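Ulvan Lyase-PL25 (Pseudoalteromonas sp. PLSV, PDB 5UAM) cleaves ulvan, the sulfated cell-wall polysaccharide of green seaweeds, as a polysaccharide lyase of family 25 with a beta-propeller fold. Local coordinates at residues 412-417 / 429-434. Residues are numbered along the deposited sequence; the frame is centred on the assembly and turned at random.
Sequences SFAISA and LVAEKV
Ser412 and Lys433, like Ala414 and Ala431, are hydrogen-bonded pairs of two antiparallel strands, each pair closed by reciprocal N-H...O=C bonds; Lys433 N to Ser412 O measures 2.8 Å, as does Ala431 N to Ala414 O. Beyond the second pair, Ser416 N donates to Leu429 O, and the return bond comes from a side chain: Leu429 N reaches Ser416 OG at 3.0 Å, nearly straight at 164°. Ser416 OG lies between its own N and carbonyl carbon (chi1 69°), which turns it to the incoming N-H, while its proton goes to Ala417 O. The hydroxyl therefore accepts and donates at once, taking the place of a backbone carbonyl as acceptor for Leu429 N. With an alanine here the hydroxyl is gone, which is likely to leave the N-H of buried Leu429 without this acceptor and Ala417 O without this donor.

On the sheet face of Phe413, Ile415 and Val430 the packing is apolar. Val430 CG1, anti to its N (chi1 -167°), sits over one face of the Phe413 ring as a CH-pi contact, 3.9 Å from the centroid and displaced toward the CG-CD1 side. Ile415 CG2 borders the same methyl more loosely. On the reverse face the methyls of Ala414 and Ala431 meet at 4.1 Å, and the Lys433 chain, in the conformers described, runs alongside Ser412. Its NZ is hydrogen-bonded to Asn36, a probable substrate-binding residue.

The pair belongs to a four-stranded antiparallel propeller blade in which strand 439-444 flanks 428-433 and N-terminal strand 30-33 follows, so the blade joins both ends of the chain. Phe413, Ile415 and Val430 pack on Leu387 of strand 384-392, in the adjacent blade, and Leu406 of strand 400-408 also meets Phe413 and Val430.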
loop_
_atom_site.group_PDB
_atom_site.type_symbol
_atom_site.label_atom_id
_atom_site.label_comp_id
_atom_site.label_asym_id
_atom_site.label_seq_id
_atom_site.Cartn_x
_atom_site.Cartn_y
_atom_site.Cartn_z
ATOM N N SER A 412 17.570 3.439 6.419
ATOM C CA SER A 412 16.161 3.666 6.710
ATOM C C SER A 412 15.388 2.521 6.080
ATOM O O SER A 412 15.857 1.882 5.146
ATOM C CB SER A 412 15.637 5.007 6.183
ATOM O OG SER A 412 15.684 5.067 4.774
ATOM N N PHE A 413 14.204 2.246 6.616
ATOM C CA PHE A 413 13.422 1.112 6.152
ATOM C C PHE A 413 12.226 1.562 5.326
ATOM O O PHE A 413 11.528 2.518 5.678
ATOM C CB PHE A 413 12.859 0.276 7.313
ATOM C CG PHE A 413 13.889 -0.468 8.132
ATOM C CD1 PHE A 413 15.060 -0.955 7.552
ATOM C CD2 PHE A 413 13.664 -0.742 9.462
ATOM C CE1 PHE A 413 15.990 -1.660 8.296
ATOM C CE2 PHE A 413 14.603 -1.419 10.241
ATOM C CZ PHE A 413 15.761 -1.909 9.654
ATOM N N ALA A 414 11.981 0.844 4.248
ATOM C CA ALA A 414 10.686 0.811 3.587
ATOM C C ALA A 414 10.011 -0.479 4.014
ATOM O O ALA A 414 10.676 -1.519 4.095
ATOM C CB ALA A 414 10.876 0.830 2.068
ATOM N N ILE A 415 8.699 -0.430 4.247
ATOM C CA ILE A 415 7.964 -1.602 4.722
ATOM C C ILE A 415 6.738 -1.868 3.870
ATOM O O ILE A 415 6.176 -0.969 3.233
ATOM C CB ILE A 415 7.563 -1.499 6.203
ATOM C CG1 ILE A 415 6.775 -0.216 6.494
ATOM C CG2 ILE A 415 8.840 -1.563 7.072
ATOM C CD1 ILE A 415 6.075 -0.251 7.858
ATOM N N SER A 416 6.327 -3.131 3.849
ATOM C CA SER A 416 5.043 -3.524 3.290
ATOM C C SER A 416 3.943 -3.435 4.345
ATOM O O SER A 416 4.193 -3.320 5.546
ATOM C CB SER A 416 5.085 -4.969 2.793
ATOM O OG SER A 416 5.189 -5.905 3.861
ATOM N N ALA A 417 2.710 -3.546 3.876
ATOM C CA ALA A 417 1.613 -3.887 4.765
ATOM C C ALA A 417 1.818 -5.306 5.288
ATOM O O ALA A 417 2.601 -6.094 4.738
ATOM C CB ALA A 417 0.280 -3.802 4.020
ATOM N N LEU A 429 7.369 -7.456 5.174
ATOM C CA LEU A 429 8.583 -7.290 4.377
ATOM C C LEU A 429 9.234 -5.950 4.682
ATOM O O LEU A 429 8.546 -4.950 4.944
ATOM C CB LEU A 429 8.242 -7.385 2.896
ATOM C CG LEU A 429 7.883 -8.792 2.465
ATOM C CD1 LEU A 429 7.052 -8.814 1.216
ATOM C CD2 LEU A 429 9.154 -9.604 2.245
ATOM N N VAL A 430 10.573 -5.932 4.655
ATOM C CA VAL A 430 11.349 -4.755 5.018
ATOM C C VAL A 430 12.477 -4.617 4.011
ATOM O O VAL A 430 13.104 -5.614 3.636
ATOM C CB VAL A 430 11.977 -4.903 6.423
ATOM C CG1 VAL A 430 12.511 -3.552 6.916
ATOM C CG2 VAL A 430 10.998 -5.484 7.406
ATOM N N ALA A 431 12.754 -3.388 3.593
ATOM C CA ALA A 431 13.887 -3.069 2.724
ATOM C C ALA A 431 14.832 -2.135 3.455
ATOM O O ALA A 431 14.421 -1.091 3.964
ATOM C CB ALA A 431 13.387 -2.409 1.433
ATOM N N GLU A 432 16.106 -2.507 3.498
ATOM C CA GLU A 432 17.132 -1.747 4.215
ATOM C C GLU A 432 17.754 -0.762 3.229
ATOM O O GLU A 432 18.732 -1.059 2.536
ATOM C CB GLU A 432 18.180 -2.707 4.782
ATOM C CG GLU A 432 19.336 -2.068 5.523
ATOM C CD GLU A 432 20.412 -3.066 5.856
ATOM O OE1 GLU A 432 20.393 -4.186 5.296
ATOM O OE2 GLU A 432 21.268 -2.745 6.683
ATOM N N LYS A 433 17.169 0.429 3.139
ATOM C CA LYS A 433 17.645 1.439 2.205
ATOM C C LYS A 433 18.934 2.058 2.719
ATOM O O LYS A 433 18.956 2.667 3.795
ATOM C CB LYS A 433 16.589 2.521 2.036
ATOM C CG LYS A 433 15.284 1.996 1.485
ATOM C CD LYS A 433 14.348 3.119 1.120
ATOM C CE LYS A 433 13.797 3.805 2.345
ATOM N NZ LYS A 433 12.841 4.893 1.986
ATOM N N VAL A 434 20.004 1.917 1.940
ATOM C CA VAL A 434 21.293 2.519 2.253
ATOM C C VAL A 434 21.645 3.432 1.091
ATOM O O VAL A 434 21.689 4.655 1.239
ATOM C CB VAL A 434 22.359 1.443 2.497
ATOM C CG1 VAL A 434 23.689 2.067 2.869
ATOM C CG2 VAL A 434 21.895 0.532 3.604
HETATM O O HOH W 1 18.887 5.506 3.993
#